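Local atomic coordinates of Sca-family protein (Rickettsia rickettsii, PDB entry 4LQ8), a protein that is a rickettsial surface cell antigen, represented here by its N-terminal head domain, and probably takes part in cell adhesion. Residues E29-S38 with S236-K250. Sequence-based numbering, arbitrary orientation.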
ATOM      1  N   GLU A  29      20.122   5.204   0.364  1.00 50.31           N
ATOM      2  CA  GLU A  29      19.093   5.023  -0.664  1.00 49.53           C
ATOM      3  C   GLU A  29      18.289   3.734  -0.428  1.00 50.40           C
ATOM      4  O   GLU A  29      18.871   2.657  -0.264  1.00 51.14           O
ATOM      5  CB  GLU A  29      19.690   5.060  -2.081  1.00 51.56           C
ATOM      6  CG  GLU A  29      18.728   5.608  -3.124  1.00 63.21           C
ATOM      7  CD  GLU A  29      19.243   5.691  -4.553  1.00 90.41           C
ATOM      8  OE1 GLU A  29      19.695   4.651  -5.084  1.00 87.06           O
ATOM      9  OE2 GLU A  29      19.121   6.778  -5.168  1.00 84.62           O
ATOM     10  N   ALA A  30      16.952   3.858  -0.351  1.00 42.29           N
ATOM     11  CA  ALA A  30      16.060   2.718  -0.127  1.00 39.29           C
ATOM     12  C   ALA A  30      15.986   1.822  -1.347  1.00 39.59           C
ATOM     13  O   ALA A  30      16.325   2.244  -2.449  1.00 41.06           O
ATOM     14  CB  ALA A  30      14.679   3.201   0.247  1.00 38.72           C
ATOM     15  N   ASP A  31      15.561   0.581  -1.158  1.00 33.16           N
ATOM     16  CA  ASP A  31      15.480  -0.371  -2.256  1.00 32.80           C
ATOM     17  C   ASP A  31      14.212  -1.188  -2.212  1.00 32.11           C
ATOM     18  O   ASP A  31      13.535  -1.207  -1.192  1.00 29.69           O
ATOM     19  CB  ASP A  31      16.691  -1.313  -2.197  1.00 37.18           C
ATOM     20  CG  ASP A  31      17.205  -1.771  -3.544  1.00 63.62           C
ATOM     21  OD1 ASP A  31      16.424  -1.698  -4.549  1.00 67.29           O
ATOM     22  OD2 ASP A  31      18.376  -2.214  -3.608  1.00 74.43           O
ATOM     23  N   ASP A  32      13.902  -1.880  -3.325  1.00 27.71           N
ATOM     24  CA  ASP A  32      12.791  -2.807  -3.404  1.00 26.05           C
ATOM     25  C   ASP A  32      13.252  -4.056  -2.677  1.00 30.75           C
ATOM     26  O   ASP A  32      14.429  -4.391  -2.749  1.00 30.58           O
ATOM     27  CB  ASP A  32      12.449  -3.125  -4.867  1.00 26.47           C
ATOM     28  CG  ASP A  32      11.973  -1.933  -5.681  1.00 30.77           C
ATOM     29  OD1 ASP A  32      11.396  -0.996  -5.089  1.00 29.10           O
ATOM     30  OD2 ASP A  32      12.199  -1.925  -6.903  1.00 30.83           O
ATOM     31  N   GLY A  33      12.344  -4.701  -1.958  1.00 28.08           N
ATOM     32  CA  GLY A  33      12.614  -5.909  -1.181  1.00 28.54           C
ATOM     33  C   GLY A  33      11.635  -7.037  -1.468  1.00 31.73           C
ATOM     34  O   GLY A  33      10.513  -6.795  -1.924  1.00 28.91           O
ATOM     35  N   PHE A  34      12.070  -8.287  -1.229  1.00 29.29           N
ATOM     36  CA  PHE A  34      11.229  -9.461  -1.469  1.00 29.50           C
ATOM     37  C   PHE A  34      11.617 -10.598  -0.545  1.00 33.84           C
ATOM     38  O   PHE A  34      12.769 -10.699  -0.133  1.00 33.70           O
ATOM     39  CB  PHE A  34      11.330  -9.926  -2.934  1.00 31.61           C
ATOM     40  CG  PHE A  34      12.539 -10.789  -3.244  1.00 34.47           C
ATOM     41  CD1 PHE A  34      13.815 -10.231  -3.320  1.00 37.34           C
ATOM     42  CD2 PHE A  34      12.402 -12.158  -3.444  1.00 37.81           C
ATOM     43  CE1 PHE A  34      14.935 -11.035  -3.562  1.00 39.77           C
ATOM     44  CE2 PHE A  34      13.518 -12.959  -3.702  1.00 41.79           C
ATOM     45  CZ  PHE A  34      14.780 -12.393  -3.745  1.00 40.31           C
ATOM     46  N   ILE A  35      10.642 -11.463  -0.259  1.00 31.74           N
ATOM     47  CA  ILE A  35      10.756 -12.699   0.495  1.00 32.27           C
ATOM     48  C   ILE A  35      10.072 -13.771  -0.333  1.00 40.21           C
ATOM     49  O   ILE A  35       8.990 -13.528  -0.867  1.00 38.79           O
ATOM     50  CB  ILE A  35      10.090 -12.622   1.893  1.00 34.40           C
ATOM     51  CG1 ILE A  35      10.880 -11.718   2.825  1.00 34.80           C
ATOM     52  CG2 ILE A  35       9.920 -14.052   2.504  1.00 36.23           C
ATOM     53  CD1 ILE A  35      10.373 -11.651   4.248  1.00 38.90           C
ATOM     54  N   VAL A  36      10.685 -14.957  -0.412  1.00 42.39           N
ATOM     55  CA  VAL A  36      10.089 -16.125  -1.046  1.00 45.18           C
ATOM     56  C   VAL A  36      10.298 -17.293  -0.096  1.00 55.08           C
ATOM     57  O   VAL A  36      11.408 -17.474   0.401  1.00 57.00           O
ATOM     58  CB  VAL A  36      10.648 -16.443  -2.449  1.00 49.59           C
ATOM     59  CG1 VAL A  36       9.884 -17.601  -3.086  1.00 50.55           C
ATOM     60  CG2 VAL A  36      10.597 -15.232  -3.348  1.00 47.98           C
ATOM     61  N   THR A  37       9.234 -18.058   0.192  1.00 54.84           N
ATOM     62  CA  THR A  37       9.296 -19.267   1.029  1.00 57.18           C
ATOM     63  C   THR A  37       8.494 -20.381   0.352  1.00 63.50           C
ATOM     64  O   THR A  37       7.460 -20.098  -0.258  1.00 61.60           O
ATOM     65  CB  THR A  37       8.812 -19.012   2.477  1.00 67.90           C
ATOM     66  OG1 THR A  37       7.462 -18.563   2.466  1.00 66.73           O
ATOM     67  CG2 THR A  37       9.686 -18.017   3.248  1.00 66.96           C
ATOM     68  N   SER A  38       8.981 -21.640   0.435  1.00 63.53           N
ATOM     69  CA  SER A  38       8.297 -22.822  -0.109  1.00 90.92           C
ATOM     70  C   SER A  38       8.472 -24.027   0.804  1.00110.55           C
ATOM     71  O   SER A  38       7.629 -24.259   1.668  1.00 73.15           O
ATOM     72  CB  SER A  38       8.762 -23.144  -1.525  1.00 94.78           C
ATOM     73  OG  SER A  38      10.145 -23.449  -1.573  1.00104.52           O
ATOM     74  N   SER A 236       5.010 -18.972  -1.016  1.00 33.68           N
ATOM     75  CA  SER A 236       4.604 -17.657  -0.532  1.00 31.47           C
ATOM     76  C   SER A 236       5.586 -16.633  -1.063  1.00 34.16           C
ATOM     77  O   SER A 236       6.735 -16.967  -1.375  1.00 33.10           O
ATOM     78  CB  SER A 236       4.609 -17.621   0.993  1.00 33.60           C
ATOM     79  OG  SER A 236       3.762 -18.628   1.516  1.00 43.96           O
ATOM     80  N   MET A 237       5.144 -15.381  -1.145  1.00 30.84           N
ATOM     81  CA  MET A 237       5.945 -14.295  -1.678  1.00 30.06           C
ATOM     82  C   MET A 237       5.486 -12.975  -1.077  1.00 31.25           C
ATOM     83  O   MET A 237       4.290 -12.708  -1.028  1.00 29.98           O
ATOM     84  CB  MET A 237       5.797 -14.317  -3.215  1.00 33.05           C
ATOM     85  CG  MET A 237       6.395 -13.148  -3.953  1.00 36.60           C
ATOM     86  SD  MET A 237       6.122 -13.297  -5.748  1.00 41.10           S
ATOM     87  CE  MET A 237       4.407 -12.942  -5.871  1.00 37.51           C
ATOM     88  N   HIS A 238       6.431 -12.155  -0.615  1.00 27.62           N
ATOM     89  CA  HIS A 238       6.109 -10.824  -0.089  1.00 25.77           C
ATOM     90  C   HIS A 238       6.958  -9.816  -0.830  1.00 28.69           C
ATOM     91  O   HIS A 238       8.152 -10.023  -1.007  1.00 28.71           O
ATOM     92  CB  HIS A 238       6.318 -10.727   1.428  1.00 26.08           C
ATOM     93  CG  HIS A 238       5.504 -11.727   2.184  1.00 29.33           C
ATOM     94  ND1 HIS A 238       4.214 -11.441   2.597  1.00 29.69           N
ATOM     95  CD2 HIS A 238       5.818 -12.986   2.561  1.00 30.19           C
ATOM     96  CE1 HIS A 238       3.794 -12.531   3.209  1.00 29.07           C
ATOM     97  NE2 HIS A 238       4.727 -13.486   3.207  1.00 30.16           N
ATOM     98  N   LEU A 239       6.318  -8.755  -1.311  1.00 24.07           N
ATOM     99  CA  LEU A 239       6.963  -7.734  -2.113  1.00 23.17           C
ATOM    100  C   LEU A 239       6.852  -6.396  -1.474  1.00 27.12           C
ATOM    101  O   LEU A 239       5.788  -6.042  -0.971  1.00 25.88           O
ATOM    102  CB  LEU A 239       6.310  -7.669  -3.502  1.00 23.28           C
ATOM    103  CG  LEU A 239       6.231  -8.987  -4.307  1.00 27.00           C
ATOM    104  CD1 LEU A 239       5.427  -8.762  -5.579  1.00 26.26           C
ATOM    105  CD2 LEU A 239       7.644  -9.533  -4.623  1.00 26.08           C
ATOM    106  N   SER A 240       7.957  -5.628  -1.478  0.63 23.91           N
ATOM    107  CA  SER A 240       8.014  -4.262  -0.937  0.63 22.70           C
ATOM    108  C   SER A 240       8.640  -3.385  -1.995  0.63 24.80           C
ATOM    109  O   SER A 240       9.839  -3.458  -2.203  0.63 25.27           O
ATOM    110  CB  SER A 240       8.833  -4.209   0.353  0.63 24.31           C
ATOM    111  OG  SER A 240       8.177  -4.862   1.426  0.63 31.98           O
ATOM    112  N   MET A 241       7.822  -2.587  -2.689  1.00 21.62           N
ATOM    113  CA  MET A 241       8.259  -1.709  -3.770  1.00 21.52           C
ATOM    114  C   MET A 241       8.278  -0.269  -3.301  1.00 24.57           C
ATOM    115  O   MET A 241       7.250   0.281  -2.903  1.00 22.79           O
ATOM    116  CB  MET A 241       7.383  -1.922  -5.036  1.00 23.45           C
ATOM    117  CG  MET A 241       7.357  -3.391  -5.523  1.00 26.79           C
ATOM    118  SD  MET A 241       8.987  -4.056  -6.013  1.00 30.99           S
ATOM    119  CE  MET A 241       8.528  -5.692  -6.532  1.00 28.63           C
ATOM    120  N   VAL A 242       9.469   0.323  -3.300  1.00 22.64           N
ATOM    121  CA  VAL A 242       9.672   1.681  -2.803  1.00 22.66           C
ATOM    122  C   VAL A 242       8.968   2.745  -3.694  1.00 26.08           C
ATOM    123  O   VAL A 242       8.859   2.597  -4.922  1.00 25.72           O
ATOM    124  CB  VAL A 242      11.188   1.977  -2.566  1.00 26.38           C
ATOM    125  CG1 VAL A 242      11.948   2.180  -3.892  1.00 26.19           C
ATOM    126  CG2 VAL A 242      11.383   3.170  -1.626  1.00 25.71           C
ATOM    127  N   ALA A 243       8.491   3.802  -3.044  1.00 22.27           N
ATOM    128  CA  ALA A 243       7.883   4.963  -3.688  1.00 23.23           C
ATOM    129  C   ALA A 243       8.990   5.685  -4.458  1.00 28.46           C
ATOM    130  O   ALA A 243      10.148   5.632  -4.041  1.00 28.93           O
ATOM    131  CB  ALA A 243       7.324   5.890  -2.619  1.00 24.04           C
ATOM    132  N   LEU A 244       8.662   6.323  -5.582  1.00 23.60           N
ATOM    133  CA  LEU A 244       9.675   7.059  -6.338  1.00 23.64           C
ATOM    134  C   LEU A 244       9.385   8.535  -6.221  1.00 28.60           C
ATOM    135  O   LEU A 244       8.213   8.930  -6.214  1.00 27.81           O
ATOM    136  CB  LEU A 244       9.679   6.673  -7.832  1.00 23.80           C
ATOM    137  CG  LEU A 244      10.181   5.283  -8.212  1.00 28.21           C
ATOM    138  CD1 LEU A 244      10.171   5.113  -9.719  1.00 29.51           C
ATOM    139  CD2 LEU A 244      11.596   5.011  -7.679  1.00 27.34           C
ATOM    140  N   LYS A 245      10.440   9.359  -6.231  1.00 24.93           N
ATOM    141  CA  LYS A 245      10.315  10.817  -6.230  1.00 25.23           C
ATOM    142  C   LYS A 245       9.760  11.281  -7.589  1.00 27.69           C
ATOM    143  O   LYS A 245       9.713  10.477  -8.526  1.00 26.09           O
ATOM    144  CB  LYS A 245      11.679  11.472  -5.941  1.00 27.68           C
ATOM    145  CG  LYS A 245      12.247  11.102  -4.563  1.00 32.28           C
ATOM    146  CD  LYS A 245      13.337  12.059  -4.117  1.00 40.12           C
ATOM    147  CE  LYS A 245      14.688  11.720  -4.661  1.00 56.46           C
ATOM    148  NZ  LYS A 245      15.686  12.781  -4.357  1.00 70.86           N
ATOM    149  N   ALA A 246       9.366  12.573  -7.707  1.00 25.97           N
ATOM    150  CA  ALA A 246       8.799  13.150  -8.954  1.00 25.88           C
ATOM    151  C   ALA A 246       9.673  12.952 -10.203  1.00 29.93           C
ATOM    152  O   ALA A 246       9.129  12.882 -11.304  1.00 29.66           O
ATOM    153  CB  ALA A 246       8.478  14.634  -8.771  1.00 26.56           C
ATOM    154  N   ASP A 247      11.007  12.852 -10.035  1.00 26.73           N
ATOM    155  CA  ASP A 247      11.938  12.675 -11.172  1.00 26.78           C
ATOM    156  C   ASP A 247      12.277  11.184 -11.414  1.00 30.01           C
ATOM    157  O   ASP A 247      13.218  10.876 -12.140  1.00 30.37           O
ATOM    158  CB  ASP A 247      13.225  13.518 -10.957  1.00 28.66           C
ATOM    159  CG  ASP A 247      14.083  13.125  -9.745  1.00 39.82           C
ATOM    160  OD1 ASP A 247      13.726  12.157  -9.045  1.00 36.40           O
ATOM    161  OD2 ASP A 247      15.091  13.817  -9.479  1.00 50.28           O
ATOM    162  N   GLY A 248      11.551  10.297 -10.751  1.00 26.30           N
ATOM    163  CA  GLY A 248      11.729   8.858 -10.890  1.00 26.70           C
ATOM    164  C   GLY A 248      12.877   8.233 -10.119  1.00 31.13           C
ATOM    165  O   GLY A 248      13.182   7.062 -10.332  1.00 31.49           O
ATOM    166  N   THR A 249      13.527   8.984  -9.219  1.00 27.97           N
ATOM    167  CA  THR A 249      14.635   8.438  -8.416  1.00 27.92           C
ATOM    168  C   THR A 249      14.120   7.936  -7.054  1.00 32.53           C
ATOM    169  O   THR A 249      13.063   8.367  -6.577  1.00 30.64           O
ATOM    170  CB  THR A 249      15.779   9.460  -8.246  1.00 28.97           C
ATOM    171  OG1 THR A 249      15.279  10.584  -7.542  1.00 29.69           O
ATOM    172  CG2 THR A 249      16.373   9.910  -9.565  1.00 22.08           C
ATOM    173  N   LYS A 250      14.887   7.049  -6.421  1.00 30.99           N
ATOM    174  CA  LYS A 250      14.527   6.461  -5.135  1.00 30.88           C
ATOM    175  C   LYS A 250      14.758   7.431  -3.983  1.00 35.88           C
ATOM    176  O   LYS A 250      15.690   8.229  -4.044  1.00 36.93           O
ATOM    177  CB  LYS A 250      15.246   5.113  -4.926  1.00 33.86           C
ATOM    178  CG  LYS A 250      14.789   4.053  -5.948  1.00 41.99           C
ATOM    179  CD  LYS A 250      15.262   2.635  -5.665  1.00 52.43           C
ATOM    180  CE  LYS A 250      16.687   2.347  -6.072  1.00 70.41           C
ATOM    181  NZ  LYS A 250      17.644   2.605  -4.966  1.00 82.56           N
TER
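Asp32 reaches across to strand 236-242 just where strand 33-37 begins, and its OD1 takes the backbone N-H of Val242 at 2.9 Å, nearly in line with its own C-O bond. CG of Asp32 stands beside its backbone N (chi1 -63°), which turns the carboxylate toward the partner strand. Met241, bent at chi2, crosses this side chain at about a right angle and lays SD 3.7 Å from Asp32 CG, while Val242 CG1 borders OD1. The other oxygen, OD2, is held by Trp171 and by a salt bridge to Arg222, so both carboxylate oxygens are engaged. From Gly33 to Thr37 the strands run antiparallel, joined by six backbone hydrogen bonds at the Gly33-Ser240, Ile35-His238 and Thr37-Ser236 pairs. On the face carrying Phe34 and Val36, Phe34 offers CB to Leu239 CD2 at 4.1 Å, but its ring swings away and meets Val36 CG2 at its edge. On the other face, Ile35 CG2 lies 4.2 Å from CD2 of His238, at the edge of the imidazole, whose NE2 and ND1 hydrogen-bond Asp63 and His262. Ahead of strand 33-37, Ala30 CB touches Val242 CG2 at the end of strand 236-242. Lys250, bent at chi3 and chi4, crosses Glu29; its NZ hydrogen-bonds Ala30 O (2.9 Å) and forms a salt bridge with OE1 of the poorly ordered Glu29 (2.9 Å), approaching from above the carboxylate plane. Regular backbone pairing thus joins the N-terminal strand to one that also pairs with strands 258-265 and 300-304 of a mixed sheet, and the Asp32 carboxylate, paired with Arg222 and accepting from the Val242 and Trp171 N-H groups, probably stays ionised despite burial.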